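Local coordinates for GH3 beta-N-acetylglucosaminidase (Paenibacillaceae, PDB 6K5J), which hydrolyses terminal, non-reducing beta-linked N-acetylglucosamine residues as a glycoside hydrolase of family 3, probably acting on short chitin-derived and related sugars, at residues 388-393 / 450-455; 203-208 / 235-240; 77-82 / 340-345; 94-99 / 354-359. All coordinates share one frame; numbering follows the deposited sequence.

In the fold
Interaction 1 lies in the six-stranded mixed sheet of the alpha/beta part of the chain, whereas the other three involve the barrel-type domain. It is a buried contact between neighbouring strands, held by backbone hydrogen bonds and aliphatic side chains. Interaction 2 is at the surface and joins the start of helix 205-210 to the loop 235-240 through methyl groups and bridging waters; it lies within the chain closed by interactions 3 and 4. Those two share chain elements: both use the connection between helices 323-339 and 359-372, which packs against the start of strand 79-81 in the buried, apolar interaction 3 and against the following loop in the partly buried, hydrogen-bonded interaction 4. Their centres are about 22 Å apart.

Interaction 1: residues 388-393 / 450-455; sequences KPVLVV and QVVVVS
Adjacent parallel strands of the six-stranded mixed sheet meet here, with Leu391, Val392 and Val393 in register with Val451, Val452 and Val453. Bonds run in the zigzag of parallel pairing: Leu391 bonds through N to Gln450 O (2.8 Å) and through O to Val452 N, then Val452 O receives Val393 N, and Val393 O receives Val454 N (3.0 Å). On one face, Val393 CG2 lies beside Val453 CG2 at 3.9 Å, the two side chains pointing the same way, and Leu391 CD2 meets Val451 CG2 at 4.1 Å. On the other, Val390 CG1 reaches Val452 CG2. At the start of the pair Gln450, with CG anti to its carbonyl carbon (chi1 -77°) and the chain extended beyond, carries NE2 to Pro389 O at 3.0 Å. The acceptor lies in the amide plane, but the donor stands well above the plane of the proline carbonyl. A water also donates to Pro389 O and accepts from Gln450 N, while Gln450 OE1 bonds to Asp385 N, so both ends of the amide are held. Shortening Gln450 to an alanine would probably cost Pro389 O its amide donor and leave Asp385 N without its mate. The chain between them runs through helix 413-419, strand 424-430 and helix 435-447, successive beta-alpha-beta units of an alpha/beta sheet.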
loop_
_atom_site.group_PDB
_atom_site.type_symbol
_atom_site.label_atom_id
_atom_site.label_comp_id
_atom_site.label_asym_id
_atom_site.label_seq_id
_atom_site.Cartn_x
_atom_site.Cartn_y
_atom_site.Cartn_z
ATOM N N LYS A 388 23.547 10.498 -29.131
ATOM C CA LYS A 388 23.116 11.839 -28.790
ATOM C C LYS A 388 22.842 11.937 -27.292
ATOM O O LYS A 388 22.497 10.932 -26.657
ATOM C CB LYS A 388 21.852 12.222 -29.570
ATOM C CG LYS A 388 22.041 12.324 -31.074
ATOM C CD LYS A 388 20.699 12.508 -31.763
ATOM C CE LYS A 388 20.821 13.368 -33.015
ATOM N NZ LYS A 388 21.725 12.763 -34.031
ATOM N N PRO A 389 22.985 13.125 -26.702
ATOM C CA PRO A 389 22.669 13.283 -25.278
ATOM C C PRO A 389 21.190 13.047 -25.019
ATOM O O PRO A 389 20.347 13.143 -25.914
ATOM C CB PRO A 389 23.046 14.743 -24.977
ATOM C CG PRO A 389 23.813 15.218 -26.185
ATOM C CD PRO A 389 23.325 14.409 -27.333
ATOM N N VAL A 390 20.882 12.748 -23.764
ATOM C CA VAL A 390 19.515 12.500 -23.325
ATOM C C VAL A 390 19.249 13.370 -22.107
ATOM O O VAL A 390 20.005 13.327 -21.129
ATOM C CB VAL A 390 19.288 11.016 -22.982
ATOM C CG1 VAL A 390 17.806 10.747 -22.672
ATOM C CG2 VAL A 390 19.777 10.117 -24.115
ATOM N N LEU A 391 18.190 14.160 -22.165
ATOM C CA LEU A 391 17.726 14.902 -21.006
ATOM C C LEU A 391 16.638 14.084 -20.319
ATOM O O LEU A 391 15.592 13.815 -20.915
ATOM C CB LEU A 391 17.191 16.272 -21.415
ATOM C CG LEU A 391 16.564 17.058 -20.257
ATOM C CD1 LEU A 391 17.622 17.424 -19.193
ATOM C CD2 LEU A 391 15.850 18.290 -20.769
ATOM N N VAL A 392 16.882 13.678 -19.081
ATOM C CA VAL A 392 15.884 12.981 -18.279
ATOM C C VAL A 392 15.359 13.946 -17.225
ATOM O O VAL A 392 16.139 14.520 -16.452
ATOM C CB VAL A 392 16.455 11.713 -17.624
ATOM C CG1 VAL A 392 15.382 11.050 -16.728
ATOM C CG2 VAL A 392 16.960 10.739 -18.696
ATOM N N VAL A 393 14.043 14.125 -17.194
ATOM C CA VAL A 393 13.380 14.948 -16.190
ATOM C C VAL A 393 12.827 14.018 -15.117
ATOM O O VAL A 393 11.957 13.184 -15.393
ATOM C CB VAL A 393 12.275 15.812 -16.816
ATOM C CG1 VAL A 393 11.713 16.786 -15.787
ATOM C CG2 VAL A 393 12.827 16.576 -18.015
ATOM N N GLN A 450 16.724 15.121 -27.410
ATOM C CA GLN A 450 16.188 13.881 -26.851
ATOM C C GLN A 450 15.804 14.107 -25.395
ATOM O O GLN A 450 16.679 14.189 -24.524
ATOM C CB GLN A 450 17.210 12.752 -26.929
ATOM C CG GLN A 450 17.378 12.120 -28.278
ATOM C CD GLN A 450 18.150 10.824 -28.187
ATOM O OE1 GLN A 450 17.713 9.789 -28.693
ATOM N NE2 GLN A 450 19.307 10.871 -27.530
ATOM N N VAL A 451 14.501 14.148 -25.115
ATOM C CA VAL A 451 13.981 14.404 -23.777
ATOM C C VAL A 451 13.085 13.245 -23.356
ATOM O O VAL A 451 12.173 12.860 -24.096
ATOM C CB VAL A 451 13.204 15.731 -23.711
ATOM C CG1 VAL A 451 12.700 15.967 -22.286
ATOM C CG2 VAL A 451 14.093 16.901 -24.167
ATOM N N VAL A 452 13.352 12.689 -22.177
ATOM C CA VAL A 452 12.455 11.740 -21.522
ATOM C C VAL A 452 11.968 12.388 -20.236
ATOM O O VAL A 452 12.760 12.613 -19.312
ATOM C CB VAL A 452 13.131 10.398 -21.199
ATOM C CG1 VAL A 452 12.096 9.436 -20.580
ATOM C CG2 VAL A 452 13.788 9.781 -22.429
ATOM N N VAL A 453 10.672 12.654 -20.151
ATOM C CA VAL A 453 10.081 13.086 -18.892
ATOM C C VAL A 453 9.502 11.868 -18.200
ATOM O O VAL A 453 8.654 11.164 -18.767
ATOM C CB VAL A 453 8.996 14.152 -19.093
ATOM C CG1 VAL A 453 8.389 14.517 -17.730
ATOM C CG2 VAL A 453 9.577 15.368 -19.769
ATOM N N VAL A 454 9.965 11.613 -16.985
ATOM C CA VAL A 454 9.296 10.677 -16.094
ATOM C C VAL A 454 8.200 11.467 -15.386
ATOM O O VAL A 454 8.484 12.401 -14.632
ATOM C CB VAL A 454 10.278 10.041 -15.105
ATOM C CG1 VAL A 454 9.539 9.117 -14.159
ATOM C CG2 VAL A 454 11.349 9.254 -15.852
ATOM N N SER A 455 6.939 11.136 -15.667
ATOM C CA SER A 455 5.844 11.820 -14.999
ATOM C C SER A 455 5.470 11.085 -13.711
ATOM O O SER A 455 5.762 9.903 -13.524
ATOM C CB SER A 455 4.624 11.961 -15.923
ATOM O OG SER A 455 3.975 10.722 -16.170
HETATM O O HOH W 1 19.729 14.830 -27.885
#

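Interaction 2: residues 203-208 / 235-240; sequences HARERL and PAVEPE
The carbonyl oxygen of Ala204, whose backbone faces the methyl of Ala236, accepts two backbone bonds, from Arg207 N at 2.9 Å and from Leu208 N at 3.2 Å. Ala204 is the N-cap of helix 205-210, and the first turn is closed by this shared acceptor. Ala236 CB presses on the backbone around this N-cap, 3.2 Å from His203 O before it and 3.8 Å from Arg205 N after it. One turn into the helix, Leu208 extends CD1 toward the loop, where it meets Val237 CG2 at 3.8 Å and, a little farther off, the same alanine methyl. The leucine and valine side chains cross at a slant. No direct hydrogen bond joins the two segments; two waters do that work. One donates to His203 O and accepts from Ala236 N, and the other donates to Ala236 O (2.8 Å) while accepting a hydrogen bond from Arg205 NH1, in the plane and at the edge of the guanidinium. Arg205 is steadied from elsewhere by salt bridges to Glu258 and Asp209. Within 203-208, Arg207 NH1 stands 3.4 Å above the centre of the His203 ring, and both side chains also bond to Asp189. The segments belong to connections that follow the neighbouring parallel strands 178-184 and 226-229 of the barrel-type domain. Methyl packing and water bridges, in place of direct bonds, suggest docking by fit of methyl groups, with water relaying peptide groups and the Arg205 guanidinium.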
loop_
_atom_site.group_PDB
_atom_site.type_symbol
_atom_site.label_atom_id
_atom_site.label_comp_id
_atom_site.label_asym_id
_atom_site.label_seq_id
_atom_site.Cartn_x
_atom_site.Cartn_y
_atom_site.Cartn_z
ATOM N N HIS A 203 -23.314 2.520 -5.870
ATOM C CA HIS A 203 -23.833 1.579 -6.848
ATOM C C HIS A 203 -24.733 0.526 -6.215
ATOM O O HIS A 203 -24.655 0.233 -5.020
ATOM C CB HIS A 203 -22.679 0.907 -7.577
ATOM C CG HIS A 203 -21.706 1.884 -8.146
ATOM N ND1 HIS A 203 -22.045 2.759 -9.156
ATOM C CD2 HIS A 203 -20.421 2.160 -7.823
ATOM C CE1 HIS A 203 -21.004 3.522 -9.441
ATOM N NE2 HIS A 203 -20.004 3.175 -8.650
ATOM N N ALA A 204 -25.578 -0.063 -7.064
ATOM C CA ALA A 204 -26.507 -1.098 -6.652
ATOM C C ALA A 204 -25.769 -2.379 -6.286
ATOM O O ALA A 204 -24.627 -2.621 -6.687
ATOM C CB ALA A 204 -27.518 -1.387 -7.766
ATOM N N ARG A 205 -26.471 -3.223 -5.535
ATOM C CA ARG A 205 -25.890 -4.464 -5.048
ATOM C C ARG A 205 -25.381 -5.344 -6.190
ATOM O O ARG A 205 -24.344 -6.000 -6.051
ATOM C CB ARG A 205 -26.936 -5.185 -4.200
ATOM C CG ARG A 205 -26.452 -6.364 -3.455
ATOM C CD ARG A 205 -25.290 -6.044 -2.526
ATOM N NE ARG A 205 -24.699 -7.322 -2.171
ATOM C CZ ARG A 205 -25.028 -8.017 -1.090
ATOM N NH1 ARG A 205 -25.907 -7.527 -0.221
ATOM N NH2 ARG A 205 -24.461 -9.191 -0.879
ATOM N N GLU A 206 -26.086 -5.374 -7.332
ATOM C CA GLU A 206 -25.614 -6.200 -8.443
ATOM C C GLU A 206 -24.205 -5.800 -8.863
ATOM O O GLU A 206 -23.396 -6.649 -9.248
ATOM C CB GLU A 206 -26.562 -6.114 -9.646
ATOM C CG GLU A 206 -26.676 -4.750 -10.340
ATOM C CD GLU A 206 -25.549 -4.451 -11.351
ATOM O OE1 GLU A 206 -25.256 -3.247 -11.566
ATOM O OE2 GLU A 206 -24.946 -5.400 -11.914
ATOM N N ARG A 207 -23.899 -4.508 -8.810
ATOM C CA ARG A 207 -22.575 -4.077 -9.220
ATOM C C ARG A 207 -21.540 -4.455 -8.167
ATOM O O ARG A 207 -20.456 -4.944 -8.506
ATOM C CB ARG A 207 -22.602 -2.575 -9.507
ATOM C CG ARG A 207 -21.355 -1.835 -9.127
ATOM C CD ARG A 207 -20.162 -2.130 -10.018
ATOM N NE ARG A 207 -19.055 -1.390 -9.435
ATOM C CZ ARG A 207 -18.742 -0.146 -9.771
ATOM N NH1 ARG A 207 -19.411 0.471 -10.742
ATOM N NH2 ARG A 207 -17.742 0.465 -9.156
ATOM N N LEU A 208 -21.877 -4.283 -6.879
ATOM C CA LEU A 208 -20.954 -4.682 -5.820
ATOM C C LEU A 208 -20.678 -6.180 -5.870
ATOM O O LEU A 208 -19.544 -6.614 -5.642
ATOM C CB LEU A 208 -21.510 -4.282 -4.446
ATOM C CG LEU A 208 -21.788 -2.791 -4.211
ATOM C CD1 LEU A 208 -22.349 -2.538 -2.809
ATOM C CD2 LEU A 208 -20.520 -1.954 -4.450
ATOM N N PRO A 235 -24.439 2.818 0.345
ATOM C CA PRO A 235 -25.896 2.863 0.585
ATOM C C PRO A 235 -26.660 1.635 0.115
ATOM O O PRO A 235 -27.755 1.390 0.631
ATOM C CB PRO A 235 -26.348 4.117 -0.180
ATOM C CG PRO A 235 -25.190 4.476 -1.085
ATOM C CD PRO A 235 -23.961 4.008 -0.379
ATOM N N ALA A 236 -26.149 0.862 -0.851
ATOM C CA ALA A 236 -26.855 -0.356 -1.246
ATOM C C ALA A 236 -26.820 -1.419 -0.158
ATOM O O ALA A 236 -27.647 -2.339 -0.176
ATOM C CB ALA A 236 -26.269 -0.934 -2.538
ATOM N N VAL A 237 -25.873 -1.320 0.772
ATOM C CA VAL A 237 -25.744 -2.257 1.874
ATOM C C VAL A 237 -26.206 -1.642 3.187
ATOM O O VAL A 237 -26.902 -2.293 3.969
ATOM C CB VAL A 237 -24.292 -2.774 1.994
ATOM C CG1 VAL A 237 -24.200 -3.857 3.072
ATOM C CG2 VAL A 237 -23.809 -3.310 0.666
ATOM N N GLU A 238 -25.833 -0.392 3.438
ATOM C CA GLU A 238 -26.093 0.280 4.708
ATOM C C GLU A 238 -26.924 1.529 4.457
ATOM O O GLU A 238 -26.410 2.510 3.885
ATOM C CB GLU A 238 -24.783 0.636 5.405
ATOM C CG GLU A 238 -24.932 1.474 6.663
ATOM C CD GLU A 238 -25.860 0.828 7.685
ATOM O OE1 GLU A 238 -26.968 1.364 7.902
ATOM O OE2 GLU A 238 -25.481 -0.215 8.268
ATOM N N PRO A 239 -28.201 1.538 4.845
ATOM C CA PRO A 239 -29.026 2.739 4.631
ATOM C C PRO A 239 -28.623 3.915 5.497
ATOM O O PRO A 239 -28.825 5.061 5.082
ATOM C CB PRO A 239 -30.446 2.262 4.974
ATOM C CG PRO A 239 -30.381 0.765 4.933
ATOM C CD PRO A 239 -28.988 0.402 5.351
ATOM N N GLU A 240 -28.083 3.678 6.691
ATOM C CA GLU A 240 -27.679 4.780 7.550
ATOM C C GLU A 240 -26.359 5.376 7.076
ATOM O O GLU A 240 -25.597 4.752 6.332
ATOM C CB GLU A 240 -27.550 4.322 9.003
ATOM C CG GLU A 240 -28.831 3.749 9.580
ATOM C CD GLU A 240 -29.998 4.704 9.423
ATOM O OE1 GLU A 240 -29.797 5.921 9.626
ATOM O OE2 GLU A 240 -31.108 4.240 9.079
HETATM O O HOH W 2 -23.749 1.198 -2.553
HETATM O O HOH W 3 -27.527 -5.127 -0.004
#

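Interaction 3: residues 77-82 / 340-345; sequences PLLISI and RAVDAG
With CG1 anti to the carbonyl carbon (chi1 -55°), Val342 places CG2 between its own backbone N and carbonyl carbon, and the two methyls spread toward Pro77 and Leu79. The valine completes the Schellman motif that ends helix 323-339: Val342 N bonds to Lys337 O and Ala341 N to Gln338 O, with Ala341 in the positive-phi position (phi 44°). A type I turn from Ala341 to Ala344 continues directly, closed by Ala344 N on Ala341 O at 2.9 Å. This compact helix end is laid against the entry to strand 79-81, a parallel strand of the barrel-type domain, next to strand 45-47. Val342 CG2 meets Pro77 CB at 3.6 Å, and CG1 lies at a looser 4.4 Å from Leu79 CD2. The valine CB faces Leu78 O at 3.9 Å, an oxygen that bonds to Gln67 and Asn131. No hydrogen bond crosses between the segments, although Lys337 on the same helix reaches Pro77 O through NZ. Arg126 bonds to the carbonyl oxygens of Arg340 and Ala341. The contact is therefore apolar packing within a frame of outside bonds. Toward the surface, Asp343 lies alongside the proline ring and points the same way; its carboxylate leads off, and its CB is what touches, 3.9 Å from Pro77 CG.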
loop_
_atom_site.group_PDB
_atom_site.type_symbol
_atom_site.label_atom_id
_atom_site.label_comp_id
_atom_site.label_asym_id
_atom_site.label_seq_id
_atom_site.Cartn_x
_atom_site.Cartn_y
_atom_site.Cartn_z
ATOM N N PRO A 77 1.395 -12.708 23.465
ATOM C CA PRO A 77 2.321 -12.258 22.413
ATOM C C PRO A 77 1.626 -11.337 21.418
ATOM O O PRO A 77 0.414 -11.412 21.213
ATOM C CB PRO A 77 2.766 -13.563 21.739
ATOM C CG PRO A 77 2.581 -14.610 22.790
ATOM C CD PRO A 77 1.381 -14.177 23.599
ATOM N N LEU A 78 2.416 -10.460 20.798
ATOM C CA LEU A 78 1.875 -9.368 19.994
ATOM C C LEU A 78 1.782 -9.716 18.514
ATOM O O LEU A 78 2.676 -10.354 17.949
ATOM C CB LEU A 78 2.757 -8.127 20.133
ATOM C CG LEU A 78 2.885 -7.497 21.516
ATOM C CD1 LEU A 78 4.085 -6.568 21.522
ATOM C CD2 LEU A 78 1.609 -6.736 21.841
ATOM N N LEU A 79 0.710 -9.248 17.878
ATOM C CA LEU A 79 0.761 -9.016 16.441
ATOM C C LEU A 79 1.590 -7.762 16.165
ATOM O O LEU A 79 1.464 -6.749 16.855
ATOM C CB LEU A 79 -0.653 -8.861 15.866
ATOM C CG LEU A 79 -1.491 -10.146 15.828
ATOM C CD1 LEU A 79 -2.976 -9.819 15.616
ATOM C CD2 LEU A 79 -0.967 -11.086 14.739
ATOM N N ILE A 80 2.447 -7.832 15.151
ATOM C CA ILE A 80 3.283 -6.710 14.747
ATOM C C ILE A 80 3.084 -6.541 13.246
ATOM O O ILE A 80 3.453 -7.426 12.460
ATOM C CB ILE A 80 4.759 -6.929 15.109
ATOM C CG1 ILE A 80 4.910 -7.012 16.640
ATOM C CG2 ILE A 80 5.636 -5.803 14.565
ATOM C CD1 ILE A 80 6.342 -7.192 17.137
ATOM N N SER A 81 2.475 -5.426 12.850
ATOM C CA SER A 81 2.049 -5.206 11.475
ATOM C C SER A 81 2.755 -3.990 10.873
ATOM O O SER A 81 3.556 -3.320 11.533
ATOM C CB SER A 81 0.533 -5.032 11.393
ATOM O OG SER A 81 0.098 -5.239 10.042
ATOM N N ILE A 82 2.411 -3.702 9.625
ATOM C CA ILE A 82 3.118 -2.725 8.801
ATOM C C ILE A 82 2.327 -2.565 7.511
ATOM O O ILE A 82 1.550 -3.450 7.143
ATOM C CB ILE A 82 4.575 -3.227 8.531
ATOM C CG1 ILE A 82 5.440 -2.141 7.881
ATOM C CG2 ILE A 82 4.569 -4.502 7.654
ATOM C CD1 ILE A 82 6.911 -2.525 7.788
ATOM N N ARG A 340 0.117 -18.208 13.455
ATOM C CA ARG A 340 1.335 -17.637 12.913
ATOM C C ARG A 340 2.507 -17.800 13.864
ATOM O O ARG A 340 3.559 -17.194 13.638
ATOM C CB ARG A 340 1.113 -16.159 12.563
ATOM C CG ARG A 340 0.167 -15.950 11.369
ATOM C CD ARG A 340 0.585 -16.777 10.141
ATOM N NE ARG A 340 -0.534 -16.976 9.227
ATOM C CZ ARG A 340 -0.694 -18.045 8.457
ATOM N NH1 ARG A 340 0.198 -19.025 8.482
ATOM N NH2 ARG A 340 -1.756 -18.142 7.671
ATOM N N ALA A 341 2.349 -18.612 14.913
ATOM C CA ALA A 341 3.407 -18.879 15.891
ATOM C C ALA A 341 4.130 -17.594 16.283
ATOM O O ALA A 341 5.360 -17.491 16.212
ATOM C CB ALA A 341 4.396 -19.921 15.360
ATOM N N VAL A 342 3.344 -16.586 16.677
ATOM C CA VAL A 342 3.918 -15.280 16.979
ATOM C C VAL A 342 4.786 -15.305 18.224
ATOM O O VAL A 342 5.561 -14.369 18.449
ATOM C CB VAL A 342 2.812 -14.211 17.111
ATOM C CG1 VAL A 342 1.943 -14.189 15.845
ATOM C CG2 VAL A 342 1.962 -14.445 18.358
ATOM N N ASP A 343 4.696 -16.357 19.031
ATOM C CA ASP A 343 5.577 -16.492 20.183
ATOM C C ASP A 343 6.926 -17.109 19.824
ATOM O O ASP A 343 7.795 -17.214 20.699
ATOM C CB ASP A 343 4.889 -17.319 21.273
ATOM C CG ASP A 343 4.494 -18.712 20.796
ATOM O OD1 ASP A 343 4.185 -18.877 19.594
ATOM O OD2 ASP A 343 4.501 -19.647 21.624
ATOM N N ALA A 344 7.128 -17.505 18.568
ATOM C CA ALA A 344 8.363 -18.173 18.180
ATOM C C ALA A 344 9.552 -17.223 18.286
ATOM O O ALA A 344 9.436 -16.017 18.058
ATOM C CB ALA A 344 8.256 -18.713 16.754
ATOM N N GLY A 345 10.702 -17.782 18.658
ATOM C CA GLY A 345 11.952 -17.058 18.674
ATOM C C GLY A 345 12.937 -17.646 17.676
ATOM O O GLY A 345 12.641 -18.608 16.962
#

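Interaction 4: residues 94-99 / 354-359; sequences NGVTVV and DTLVTD
Gly95 O is the tight spot, pressed against Thr355 and Leu356, whereas farther along Thr97 reaches Thr358 through a water. Leu356 N donates to Gly95 O at 2.7 Å, a bond with an N-H...O angle of 165° that arrives tilted from the carbonyl plane. Leu356 CB crowds the same oxygen at 3.4 Å. Thr355 OG1 lies 3.3 Å from Gly95 O, at best a weak bond, since its proton has another acceptor within reach. With phi at 81°, Gly95 takes a backbone shape that few other residues adopt easily, and it brings the two segments close with no side chain in between. Thr355 holds OG1 anti to its own N (chi1 -177°), beside the carbonyl carbon, where that oxygen accepts Val357 N at 3.1 Å: an ST turn, which bends the chain just ahead of helix 359-372. After the bend Val357 sets CG2 over the peptide that follows Val96, 3.4 Å from Val96 O. The apolar touch of Val96 CG1 on Leu356 CD1 is longer, at 4.3 Å, and Glu124 of helix 111-127 borders both side chains. The wetter end begins at Thr97. There a water donates to Thr97 OG1 (2.6 Å) and accepts from Thr358 N; Thr97 OG1 is bonded to Glu124 as well. Thr358 is the N-cap of helix 359-372, its OG1 bonded to Lys361 N.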
loop_
_atom_site.group_PDB
_atom_site.type_symbol
_atom_site.label_atom_id
_atom_site.label_comp_id
_atom_site.label_asym_id
_atom_site.label_seq_id
_atom_site.Cartn_x
_atom_site.Cartn_y
_atom_site.Cartn_z
ATOM N N ASN A 94 15.564 0.265 3.193
ATOM C CA ASN A 94 16.975 0.088 3.502
ATOM C C ASN A 94 17.225 -1.345 3.949
ATOM O O ASN A 94 16.664 -1.782 4.955
ATOM C CB ASN A 94 17.400 1.063 4.599
ATOM C CG ASN A 94 18.889 0.989 4.887
ATOM O OD1 ASN A 94 19.705 0.894 3.969
ATOM N ND2 ASN A 94 19.246 1.021 6.154
ATOM N N GLY A 95 18.058 -2.078 3.205
ATOM C CA GLY A 95 18.412 -3.426 3.600
ATOM C C GLY A 95 17.405 -4.500 3.262
ATOM O O GLY A 95 17.567 -5.641 3.714
ATOM N N VAL A 96 16.358 -4.177 2.502
ATOM C CA VAL A 96 15.373 -5.155 2.066
ATOM C C VAL A 96 15.158 -4.978 0.569
ATOM O O VAL A 96 15.540 -3.966 -0.022
ATOM C CB VAL A 96 14.029 -5.038 2.825
ATOM C CG1 VAL A 96 14.270 -5.140 4.329
ATOM C CG2 VAL A 96 13.332 -3.728 2.487
ATOM N N THR A 97 14.560 -6.000 -0.043
ATOM C CA THR A 97 14.251 -5.959 -1.466
ATOM C C THR A 97 13.111 -4.987 -1.717
ATOM O O THR A 97 12.072 -5.064 -1.057
ATOM C CB THR A 97 13.845 -7.349 -1.956
ATOM O OG1 THR A 97 14.842 -8.301 -1.575
ATOM C CG2 THR A 97 13.677 -7.380 -3.470
ATOM N N VAL A 98 13.281 -4.100 -2.693
ATOM C CA VAL A 98 12.183 -3.253 -3.145
ATOM C C VAL A 98 11.418 -4.060 -4.191
ATOM O O VAL A 98 11.938 -4.359 -5.266
ATOM C CB VAL A 98 12.685 -1.913 -3.699
ATOM C CG1 VAL A 98 11.510 -1.055 -4.172
ATOM C CG2 VAL A 98 13.457 -1.175 -2.626
ATOM N N VAL A 99 10.197 -4.450 -3.853
ATOM C CA VAL A 99 9.414 -5.390 -4.642
ATOM C C VAL A 99 8.439 -4.579 -5.495
ATOM O O VAL A 99 7.927 -3.560 -5.017
ATOM C CB VAL A 99 8.709 -6.376 -3.696
ATOM C CG1 VAL A 99 7.609 -7.116 -4.374
ATOM C CG2 VAL A 99 9.749 -7.338 -3.079
ATOM N N ASP A 354 23.927 -5.112 8.187
ATOM C CA ASP A 354 23.497 -6.272 7.415
ATOM C C ASP A 354 22.335 -5.916 6.489
ATOM O O ASP A 354 21.519 -5.034 6.782
ATOM C CB ASP A 354 23.065 -7.408 8.344
ATOM C CG ASP A 354 24.246 -8.184 8.913
ATOM O OD1 ASP A 354 25.400 -7.909 8.521
ATOM O OD2 ASP A 354 24.005 -9.059 9.766
ATOM N N THR A 355 22.247 -6.640 5.375
ATOM C CA THR A 355 21.154 -6.485 4.425
ATOM C C THR A 355 20.516 -7.836 4.144
ATOM O O THR A 355 21.172 -8.881 4.227
ATOM C CB THR A 355 21.630 -5.870 3.108
ATOM O OG1 THR A 355 20.506 -5.687 2.239
ATOM C CG2 THR A 355 22.643 -6.786 2.421
ATOM N N LEU A 356 19.218 -7.809 3.824
ATOM C CA LEU A 356 18.526 -9.010 3.376
ATOM C C LEU A 356 18.520 -9.146 1.862
ATOM O O LEU A 356 18.041 -10.163 1.350
ATOM C CB LEU A 356 17.079 -9.025 3.891
ATOM C CG LEU A 356 16.900 -8.977 5.414
ATOM C CD1 LEU A 356 15.407 -9.052 5.771
ATOM C CD2 LEU A 356 17.685 -10.109 6.075
ATOM N N VAL A 357 19.006 -8.128 1.145
ATOM C CA VAL A 357 19.033 -8.175 -0.311
ATOM C C VAL A 357 19.973 -9.285 -0.770
ATOM O O VAL A 357 21.068 -9.460 -0.219
ATOM C CB VAL A 357 19.478 -6.810 -0.862
ATOM C CG1 VAL A 357 19.679 -6.853 -2.379
ATOM C CG2 VAL A 357 18.471 -5.719 -0.477
ATOM N N THR A 358 19.541 -10.050 -1.773
ATOM C CA THR A 358 20.383 -11.046 -2.435
ATOM C C THR A 358 20.341 -10.826 -3.943
ATOM O O THR A 358 19.399 -10.241 -4.480
ATOM C CB THR A 358 19.958 -12.501 -2.128
ATOM O OG1 THR A 358 18.674 -12.776 -2.708
ATOM C CG2 THR A 358 19.917 -12.786 -0.612
ATOM N N ASP A 359 21.380 -11.311 -4.632
ATOM C CA ASP A 359 21.375 -11.237 -6.090
ATOM C C ASP A 359 20.171 -11.969 -6.666
ATOM O O ASP A 359 19.542 -11.492 -7.616
ATOM C CB ASP A 359 22.677 -11.808 -6.659
ATOM C CG ASP A 359 23.888 -10.991 -6.277
ATOM O OD1 ASP A 359 23.731 -9.811 -5.890
ATOM O OD2 ASP A 359 25.010 -11.528 -6.377
HETATM O O HOH W 4 17.085 -8.810 -2.887
#